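PDB 5L0L: LPG0439 HIT-related domain-containing protein from Legionella pneumophila subsp. pneumophila, which is of unknown function but, as the HIT-related part of a probable membrane protein, may bind or process phosphate-containing ligands such as nucleotides. Local coordinates for residues R21-I29 / L179-L190; R47-Y55 / M126-R134. All blocks are in the same frame, centred on the assembly; numbering follows the deposited sequence. Where two conformers were deposited one is given.

Contact 1: R21-I29 / L179-L190; sequences RAGTSIAVI and LKACLAMFKLKL
Ile-26 spreads over one side of the helix 179-190, and its two branches share the work. Its CD1 reaches the stem of Phe-186, 3.9 Å from CB, and meets the ring obliquely near CD2. Its CG2, anti to the backbone N, turns the other way along the helix and rests 4.1 Å from Leu-190 CD2. That same methyl of Leu-190 is 3.9 Å from Ala-27 CB, so one leucine branch serves two strand residues. Ile-26 and Ala-27 both face Val-39 in a classic beta bulge, which probably helps both reach the helix. Beside Ile-26, Leu-183 lays its methyls against the backbone carbonyls of Gly-23 and Thr-24. At the other end, CG2 of Thr-24 sits in the fork of Leu-179, 3.9 Å from both CD1 and CD2, the side chains crossing at about a right angle.

One water joins polar atoms of the segments. The extended chain of Lys-187 runs past the bulge, with CG 3.8 Å from Ile-26 O, and delivers its amine to that water. It accepts from Lys-187 NZ at 2.8 Å and donates to Ser-25 O at 2.6 Å; the amine also bonds to His-212 O.

The example illustrates a helix packed on a sheet largely through apolar side chains, some resting on backbone carbonyls, with no direct hydrogen bond between the segments. The axes of strand and helix approach to 8.3 Å at 32°. Phe-186 continues inward to Val-89 and an edge-to-face contact with Tyr-90 of helix 73-92, while Leu-190 also covers Val-209 and Ile-211 of the edge strand 207-211.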
loop_
_atom_site.group_PDB
_atom_site.type_symbol
_atom_site.label_atom_id
_atom_site.label_comp_id
_atom_site.label_asym_id
_atom_site.label_seq_id
_atom_site.Cartn_x
_atom_site.Cartn_y
_atom_site.Cartn_z
ATOM N N ARG A 21 9.569 13.147 19.007
ATOM C CA ARG A 21 10.873 13.243 19.694
ATOM C C ARG A 21 12.052 12.810 18.834
ATOM O O ARG A 21 13.146 13.347 18.985
ATOM C CB ARG A 21 10.885 12.424 21.006
ATOM C CG ARG A 21 12.137 12.630 21.874
ATOM C CD ARG A 21 12.105 11.786 23.147
ATOM N NE ARG A 21 11.919 10.353 22.838
ATOM C CZ ARG A 21 10.992 9.530 23.356
ATOM N NH1 ARG A 21 10.961 8.252 22.953
ATOM N NH2 ARG A 21 10.113 9.935 24.282
ATOM N N ALA A 22 11.838 11.858 17.926
ATOM C CA ALA A 22 12.884 11.460 16.975
ATOM C C ALA A 22 13.325 12.598 16.042
ATOM O O ALA A 22 14.388 12.490 15.419
ATOM C CB ALA A 22 12.444 10.236 16.172
ATOM N N GLY A 23 12.511 13.661 15.930
ATOM C CA GLY A 23 12.857 14.863 15.175
ATOM C C GLY A 23 12.651 14.703 13.690
ATOM O O GLY A 23 13.407 15.276 12.884
ATOM N N THR A 24 11.665 13.889 13.296
ATOM C CA THR A 24 11.470 13.605 11.870
ATOM C C THR A 24 10.072 13.949 11.347
ATOM O O THR A 24 9.730 13.586 10.234
ATOM C CB THR A 24 11.789 12.134 11.524
ATOM O OG1 THR A 24 10.823 11.253 12.092
ATOM C CG2 THR A 24 13.164 11.755 12.025
ATOM N N SER A 25 9.300 14.705 12.120
ATOM C CA SER A 25 7.938 14.995 11.703
ATOM C C SER A 25 7.867 16.024 10.550
ATOM O O SER A 25 8.481 17.109 10.615
ATOM C CB SER A 25 7.102 15.435 12.918
ATOM O OG SER A 25 5.773 15.678 12.498
ATOM N N ILE A 26 7.092 15.682 9.529
ATOM C CA ILE A 26 6.799 16.541 8.401
ATOM C C ILE A 26 5.499 17.315 8.649
ATOM O O ILE A 26 5.471 18.535 8.473
ATOM C CB ILE A 26 6.693 15.746 7.090
ATOM C CG1 ILE A 26 8.042 15.071 6.780
ATOM C CG2 ILE A 26 6.199 16.620 5.926
ATOM C CD1 ILE A 26 7.951 13.906 5.800
ATOM N N ALA A 27 4.436 16.607 9.012
ATOM C CA ALA A 27 3.094 17.247 9.113
ATOM C C ALA A 27 2.108 16.420 9.884
ATOM O O ALA A 27 2.292 15.214 10.064
ATOM C CB ALA A 27 2.522 17.549 7.721
ATOM N N VAL A 28 1.028 17.087 10.321
ATOM C CA VAL A 28 -0.177 16.422 10.750
ATOM C C VAL A 28 -1.284 16.775 9.751
ATOM O O VAL A 28 -1.423 17.931 9.324
ATOM C CB VAL A 28 -0.561 16.792 12.202
ATOM C CG1 VAL A 28 -1.924 16.244 12.578
ATOM C CG2 VAL A 28 0.489 16.265 13.186
ATOM N N ILE A 29 -2.067 15.768 9.384
ATOM C CA ILE A 29 -3.105 15.883 8.360
ATOM C C ILE A 29 -4.410 15.342 8.948
ATOM O O ILE A 29 -4.434 14.221 9.461
ATOM C CB ILE A 29 -2.701 15.156 7.072
ATOM C CG1 ILE A 29 -1.282 15.652 6.682
ATOM C CG2 ILE A 29 -3.784 15.334 5.998
ATOM C CD1 ILE A 29 -0.677 15.257 5.352
ATOM N N LEU A 179 19.192 14.362 7.104
ATOM C CA LEU A 179 17.827 14.305 7.655
ATOM C C LEU A 179 17.198 15.698 7.617
ATOM O O LEU A 179 16.063 15.872 7.156
ATOM C CB LEU A 179 17.821 13.758 9.065
ATOM C CG LEU A 179 16.480 13.775 9.820
ATOM C CD1 LEU A 179 15.406 13.000 9.057
ATOM C CD2 LEU A 179 16.719 13.226 11.220
ATOM N N LYS A 180 17.946 16.675 8.098
ATOM C CA LYS A 180 17.439 18.057 8.093
ATOM C C LYS A 180 17.104 18.544 6.668
ATOM O O LYS A 180 16.071 19.170 6.459
ATOM C CB LYS A 180 18.432 18.995 8.770
ATOM C CG LYS A 180 18.488 18.820 10.267
ATOM C CD LYS A 180 19.378 19.946 10.851
ATOM C CE LYS A 180 20.450 19.533 11.820
ATOM N NZ LYS A 180 20.097 19.848 13.235
ATOM N N ALA A 181 17.972 18.254 5.702
ATOM C CA ALA A 181 17.750 18.658 4.304
ATOM C C ALA A 181 16.495 17.971 3.722
ATOM O O ALA A 181 15.696 18.588 3.055
ATOM C CB ALA A 181 18.970 18.320 3.457
ATOM N N CYS A 182 16.399 16.670 3.938
ATOM C CA CYS A 182 15.286 15.872 3.393
ATOM C C CYS A 182 13.949 16.372 3.943
ATOM O O CYS A 182 12.973 16.592 3.224
ATOM C CB CYS A 182 15.468 14.427 3.757
ATOM S SG CYS A 182 14.401 13.315 2.833
ATOM N N LEU A 183 13.936 16.581 5.265
ATOM C CA LEU A 183 12.763 17.100 6.005
ATOM C C LEU A 183 12.303 18.433 5.453
ATOM O O LEU A 183 11.133 18.608 5.109
ATOM C CB LEU A 183 13.102 17.295 7.485
ATOM C CG LEU A 183 13.074 16.139 8.477
ATOM C CD1 LEU A 183 13.616 16.550 9.831
ATOM C CD2 LEU A 183 11.665 15.606 8.673
ATOM N N ALA A 184 13.238 19.369 5.335
ATOM C CA ALA A 184 12.914 20.701 4.811
ATOM C C ALA A 184 12.297 20.603 3.416
ATOM O O ALA A 184 11.324 21.314 3.122
ATOM C CB ALA A 184 14.175 21.575 4.800
HETATM N N MSE A 185 12.830 19.732 2.550
HETATM C CA MSE A 185 12.297 19.629 1.187
HETATM C C MSE A 185 10.947 18.958 1.155
HETATM O O MSE A 185 10.084 19.365 0.377
HETATM C CB MSE A 185 13.298 18.956 0.253
HETATM C CG MSE A 185 12.933 19.057 -1.216
HETATM SE SE MSE A 185 12.787 20.919 -1.851
HETATM C CE MSE A 185 14.603 21.360 -2.086
ATOM N N PHE A 186 10.742 17.917 1.979
ATOM C CA PHE A 186 9.407 17.299 2.062
ATOM C C PHE A 186 8.364 18.327 2.513
ATOM O O PHE A 186 7.284 18.412 1.922
ATOM C CB PHE A 186 9.386 16.074 2.957
ATOM C CG PHE A 186 9.629 14.781 2.210
ATOM C CD1 PHE A 186 10.883 14.484 1.717
ATOM C CD2 PHE A 186 8.602 13.873 1.991
ATOM C CE1 PHE A 186 11.125 13.305 1.012
ATOM C CE2 PHE A 186 8.841 12.677 1.299
ATOM C CZ PHE A 186 10.105 12.394 0.816
ATOM N N LYS A 187 8.707 19.120 3.530
ATOM C CA LYS A 187 7.780 20.164 4.008
ATOM C C LYS A 187 7.447 21.185 2.914
ATOM O O LYS A 187 6.289 21.509 2.697
ATOM C CB LYS A 187 8.345 20.884 5.228
ATOM C CG LYS A 187 8.360 20.052 6.481
ATOM C CD LYS A 187 9.052 20.773 7.605
ATOM C CE LYS A 187 9.188 19.908 8.851
ATOM N NZ LYS A 187 9.929 20.607 9.934
ATOM N N LEU A 188 8.466 21.655 2.213
ATOM C CA LEU A 188 8.271 22.622 1.154
ATOM C C LEU A 188 7.435 22.068 0.007
ATOM O O LEU A 188 6.494 22.730 -0.451
ATOM C CB LEU A 188 9.601 23.179 0.650
ATOM C CG LEU A 188 9.477 24.230 -0.462
ATOM C CD1 LEU A 188 8.651 25.416 -0.005
ATOM C CD2 LEU A 188 10.862 24.678 -0.917
ATOM N N LYS A 189 7.758 20.857 -0.459
ATOM C CA LYS A 189 7.017 20.288 -1.573
ATOM C C LYS A 189 5.552 20.043 -1.169
ATOM O O LYS A 189 4.652 20.269 -1.961
ATOM C CB LYS A 189 7.669 19.002 -2.103
ATOM C CG LYS A 189 9.021 19.202 -2.783
ATOM C CD LYS A 189 8.966 20.162 -3.931
ATOM C CE LYS A 189 10.250 20.255 -4.755
ATOM N NZ LYS A 189 10.075 21.483 -5.594
ATOM N N LEU A 190 5.325 19.617 0.060
ATOM C CA LEU A 190 3.963 19.420 0.540
ATOM C C LEU A 190 3.213 20.742 0.637
ATOM O O LEU A 190 2.057 20.850 0.181
ATOM C CB LEU A 190 3.975 18.700 1.883
ATOM C CG LEU A 190 2.607 18.451 2.534
ATOM C CD1 LEU A 190 1.681 17.675 1.630
ATOM C CD2 LEU A 190 2.816 17.773 3.875
HETATM O O HOH W 1 10.120 18.603 11.917
#

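Contact 2: R47-Y55 / M126-R134. With SO4 (sulfate ion), chain C.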
loop_
_atom_site.group_PDB
_atom_site.type_symbol
_atom_site.label_atom_id
_atom_site.label_comp_id
_atom_site.label_asym_id
_atom_site.label_seq_id
_atom_site.Cartn_x
_atom_site.Cartn_y
_atom_site.Cartn_z
ATOM N N ARG A 47 16.691 5.060 3.441
ATOM C CA ARG A 47 16.614 4.599 2.052
ATOM C C ARG A 47 15.267 4.968 1.413
ATOM O O ARG A 47 14.200 4.814 2.037
ATOM C CB ARG A 47 16.794 3.097 1.942
ATOM C CG ARG A 47 18.149 2.601 2.459
ATOM C CD ARG A 47 18.245 1.097 2.413
ATOM N NE ARG A 47 17.164 0.511 3.204
ATOM C CZ ARG A 47 16.506 -0.610 2.916
ATOM N NH1 ARG A 47 16.832 -1.363 1.875
ATOM N NH2 ARG A 47 15.534 -0.994 3.705
ATOM N N GLY A 48 15.331 5.435 0.173
ATOM C CA GLY A 48 14.154 5.825 -0.580
ATOM C C GLY A 48 13.383 7.019 0.001
ATOM O O GLY A 48 12.234 7.241 -0.375
ATOM N N TYR A 49 14.020 7.775 0.885
ATOM C CA TYR A 49 13.360 8.824 1.662
ATOM C C TYR A 49 12.072 8.296 2.312
ATOM O O TYR A 49 11.032 8.932 2.232
ATOM C CB TYR A 49 13.071 10.067 0.779
ATOM C CG TYR A 49 14.196 10.601 -0.090
ATOM C CD1 TYR A 49 15.546 10.488 0.279
ATOM C CD2 TYR A 49 13.915 11.232 -1.281
ATOM C CE1 TYR A 49 16.551 10.989 -0.531
ATOM C CE2 TYR A 49 14.909 11.788 -2.075
ATOM C CZ TYR A 49 16.222 11.660 -1.713
ATOM O OH TYR A 49 17.200 12.147 -2.512
ATOM N N ARG A 50 12.141 7.104 2.930
ATOM C CA ARG A 50 10.957 6.481 3.523
ATOM C C ARG A 50 10.225 7.421 4.472
ATOM O O ARG A 50 10.877 8.061 5.336
ATOM C CB ARG A 50 11.342 5.244 4.322
ATOM C CG ARG A 50 11.509 3.979 3.549
ATOM C CD ARG A 50 12.043 2.878 4.473
ATOM N NE ARG A 50 11.013 2.365 5.359
ATOM C CZ ARG A 50 11.100 1.207 6.038
ATOM N NH1 ARG A 50 12.214 0.479 6.028
ATOM N NH2 ARG A 50 10.057 0.798 6.757
ATOM N N ILE A 51 8.897 7.461 4.350
ATOM C CA ILE A 51 8.032 8.070 5.356
ATOM C C ILE A 51 7.128 7.020 5.996
ATOM O O ILE A 51 6.925 5.933 5.448
ATOM C CB ILE A 51 7.165 9.210 4.793
ATOM C CG1 ILE A 51 6.246 8.695 3.693
ATOM C CG2 ILE A 51 8.054 10.376 4.360
ATOM C CD1 ILE A 51 5.186 9.678 3.253
ATOM N N ILE A 52 6.630 7.350 7.177
ATOM C CA ILE A 52 5.564 6.581 7.842
ATOM C C ILE A 52 4.361 7.514 7.951
ATOM O O ILE A 52 4.487 8.663 8.388
ATOM C CB ILE A 52 5.981 6.139 9.240
ATOM C CG1 ILE A 52 7.278 5.315 9.190
ATOM C CG2 ILE A 52 4.857 5.335 9.923
ATOM C CD1 ILE A 52 7.945 5.143 10.547
ATOM N N ILE A 53 3.206 7.023 7.530
ATOM C CA ILE A 53 1.952 7.720 7.664
ATOM C C ILE A 53 1.193 6.918 8.697
ATOM O O ILE A 53 0.992 5.701 8.506
ATOM C CB ILE A 53 1.172 7.735 6.341
ATOM C CG1 ILE A 53 2.022 8.394 5.252
ATOM C CG2 ILE A 53 -0.190 8.433 6.541
ATOM C CD1 ILE A 53 1.354 8.453 3.891
ATOM N N ARG A 54 0.821 7.585 9.798
ATOM C CA ARG A 54 0.274 6.918 10.958
ATOM C C ARG A 54 -1.008 7.581 11.459
ATOM O O ARG A 54 -1.107 8.807 11.529
ATOM C CB ARG A 54 1.334 6.845 12.067
ATOM C CG ARG A 54 0.839 6.345 13.423
ATOM C CD ARG A 54 0.399 7.495 14.278
ATOM N NE ARG A 54 0.049 7.102 15.656
ATOM C CZ ARG A 54 0.881 7.122 16.708
ATOM N NH1 ARG A 54 2.158 7.500 16.607
ATOM N NH2 ARG A 54 0.412 6.761 17.885
ATOM N N TYR A 55 -1.983 6.750 11.803
ATOM C CA TYR A 55 -3.241 7.243 12.351
ATOM C C TYR A 55 -3.019 7.515 13.830
ATOM O O TYR A 55 -2.664 6.600 14.576
ATOM C CB TYR A 55 -4.308 6.159 12.179
ATOM C CG TYR A 55 -5.632 6.447 12.838
ATOM C CD1 TYR A 55 -6.265 7.670 12.673
ATOM C CD2 TYR A 55 -6.280 5.453 13.582
ATOM C CE1 TYR A 55 -7.508 7.921 13.287
ATOM C CE2 TYR A 55 -7.522 5.693 14.176
ATOM C CZ TYR A 55 -8.111 6.938 14.038
ATOM O OH TYR A 55 -9.370 7.177 14.622
HETATM N N MSE A 126 -0.437 -0.133 15.414
HETATM C CA MSE A 126 -1.030 1.142 15.026
HETATM C C MSE A 126 -1.447 1.041 13.592
HETATM O O MSE A 126 -0.833 0.286 12.808
HETATM C CB MSE A 126 0.016 2.247 15.117
HETATM C CG MSE A 126 0.563 2.438 16.506
HETATM SE SE MSE A 126 2.066 3.735 16.326
HETATM C CE MSE A 126 3.469 2.399 16.396
ATOM N N LEU A 127 -2.477 1.770 13.194
ATOM C CA LEU A 127 -2.845 1.829 11.769
ATOM C C LEU A 127 -1.825 2.746 11.076
ATOM O O LEU A 127 -1.726 3.913 11.391
ATOM C CB LEU A 127 -4.248 2.367 11.580
ATOM C CG LEU A 127 -4.750 2.561 10.146
ATOM C CD1 LEU A 127 -4.805 1.250 9.396
ATOM C CD2 LEU A 127 -6.099 3.266 10.171
ATOM N N HIS A 128 -1.028 2.178 10.185
ATOM C CA HIS A 128 0.070 2.954 9.578
ATOM C C HIS A 128 0.545 2.289 8.325
ATOM O O HIS A 128 0.366 1.082 8.159
ATOM C CB HIS A 128 1.240 3.165 10.569
ATOM C CG HIS A 128 2.079 1.944 10.814
ATOM N ND1 HIS A 128 1.605 0.823 11.469
ATOM C CD2 HIS A 128 3.348 1.649 10.441
ATOM C CE1 HIS A 128 2.565 -0.085 11.542
ATOM N NE2 HIS A 128 3.635 0.392 10.916
ATOM N N LEU A 129 1.172 3.067 7.444
ATOM C CA LEU A 129 1.785 2.504 6.269
ATOM C C LEU A 129 3.084 3.228 5.948
ATOM O O LEU A 129 3.363 4.297 6.488
ATOM C CB LEU A 129 0.847 2.482 5.071
ATOM C CG LEU A 129 0.293 3.756 4.446
ATOM C CD1 LEU A 129 1.315 4.475 3.581
ATOM C CD2 LEU A 129 -0.935 3.418 3.610
ATOM N N HIS A 130 3.856 2.592 5.084
ATOM C CA HIS A 130 5.197 3.046 4.684
ATOM C C HIS A 130 5.110 3.488 3.242
ATOM O O HIS A 130 4.434 2.859 2.444
ATOM C CB HIS A 130 6.191 1.889 4.756
ATOM C CG HIS A 130 6.268 1.266 6.101
ATOM N ND1 HIS A 130 7.031 1.800 7.108
ATOM C CD2 HIS A 130 5.611 0.206 6.632
ATOM C CE1 HIS A 130 6.847 1.086 8.211
ATOM N NE2 HIS A 130 6.027 0.085 7.931
HETATM N N MSE A 131 5.841 4.538 2.900
HETATM C CA MSE A 131 5.903 5.024 1.513
HETATM C C MSE A 131 7.344 5.455 1.234
HETATM O O MSE A 131 8.065 5.905 2.156
HETATM C CB MSE A 131 4.908 6.172 1.318
HETATM C CG MSE A 131 4.918 6.686 -0.096
HETATM SE SE MSE A 131 3.561 8.099 -0.404
HETATM C CE MSE A 131 1.960 7.038 -0.052
ATOM N N TRP A 132 7.795 5.258 0.000
ATOM C CA TRP A 132 9.171 5.598 -0.370
ATOM C C TRP A 132 9.243 5.788 -1.867
ATOM O O TRP A 132 8.241 5.553 -2.589
ATOM C CB TRP A 132 10.150 4.495 0.101
ATOM C CG TRP A 132 9.846 3.173 -0.524
ATOM C CD1 TRP A 132 10.441 2.631 -1.626
ATOM C CD2 TRP A 132 8.851 2.220 -0.099
ATOM N NE1 TRP A 132 9.856 1.420 -1.937
ATOM C CE2 TRP A 132 8.893 1.139 -1.013
ATOM C CE3 TRP A 132 7.927 2.174 0.957
ATOM C CZ2 TRP A 132 8.065 0.019 -0.898
ATOM C CZ3 TRP A 132 7.070 1.090 1.035
ATOM C CH2 TRP A 132 7.135 0.032 0.117
ATOM N N GLY A 133 10.390 6.255 -2.325
ATOM C CA GLY A 133 10.615 6.524 -3.763
ATOM C C GLY A 133 11.656 5.579 -4.349
ATOM O O GLY A 133 12.587 5.126 -3.634
ATOM N N ARG A 134 11.504 5.296 -5.646
ATOM C CA ARG A 134 12.453 4.535 -6.432
ATOM C C ARG A 134 13.022 5.373 -7.583
ATOM O O ARG A 134 12.344 6.214 -8.190
ATOM C CB ARG A 134 11.824 3.231 -6.985
ATOM C CG ARG A 134 11.144 2.352 -5.933
ATOM C CD ARG A 134 12.134 1.831 -4.877
ATOM N NE ARG A 134 13.164 0.976 -5.455
ATOM C CZ ARG A 134 12.985 -0.315 -5.767
ATOM N NH1 ARG A 134 13.979 -0.972 -6.310
ATOM N NH2 ARG A 134 11.830 -0.958 -5.532
HETATM S S SO4 C . 5.798 -2.563 10.119
HETATM O O1 SO4 C . 5.930 -1.324 10.940
HETATM O O2 SO4 C . 5.544 -3.581 11.131
HETATM O O3 SO4 C . 4.705 -2.174 9.237
HETATM O O4 SO4 C . 7.168 -2.551 9.588
HETATM O O HOH W 2 8.748 3.847 6.305
HETATM O O HOH W 3 -3.333 3.729 15.147
#
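The Arg-54 guanidinium carries the selenium of Met-126, a selenomethionine, over the centre of one face, with SE 3.6 Å from CZ. Tyr-55 O lies in the guanidinium plane, though NE approaches it from above the carbonyl plane by a bent bond, and NH2 bonds to Ser-16 O; together these probably limit its rotation. The His-128 ring is used at both nitrogens: ND1 donates to Met-126 O at 2.8 Å, in the ring plane although well above the carbonyl plane, and NE2 points to sulfate O1 at 2.9 Å, with an angle of 164° at the hydrogen. His-130 NE2 donates to sulfate O3 at 2.9 Å, and a water lies 2.8 Å from its ND1, in the ring plane. That water also accepts from Arg-50 NE and donates to Ile-51 O. The Arg-50 guanidinium brings NH2 to 3.2 Å from His-130 ND1, the two planes 76° apart; Asp-45 forms a salt bridge with Arg-50 NH1.

From Ile-51 to Arg-54 the antiparallel ladder is regular, and Tyr-55 N to Leu-127 O, at 2.9 Å, extends it; at the other end Gly-133 N donates to Gly-48 O, one residue out of that register. Ile-51 CG1 lies 3.7 Å from Met-131 CB on the apolar face, where helix 73-92 covers Ile-53 and Met-131. Ile-52, Arg-54, His-128 and His-130 occupy the other face.

His-128 and His-130, separated by Leu-129, recall the alternating histidines of the HIT motif, although only two are present here. Their NE2 atoms, with the backbone N of Gly-103 and Asn-105, grip the sulfate, which probably came from the crystallisation liquor; its position is consistent with a site for a substrate phosphate.

How the contacts relate
Contact 1 and contact 2 lie with their centres about 13 Å apart and build on the same six-stranded antiparallel sheet. Across it, strands 128-134 and 51-58 of contact 2 are neighbours, strand 35-41 comes next, and strand 25-31 of contact 1 follows. Along the chain, both segments of contact 2 fall between those of contact 1, and helix 176-194 is the next regular element after strand 128-134. The two meet directly: Ile-26 CD1 packs 3.8 Å from Ile-51 CG2, and Phe-186 CZ the same distance from Tyr-49 CB. The helices thus cover one face of the sheet, and the sulfate-binding histidines lie on the opposite face of strand 128-134.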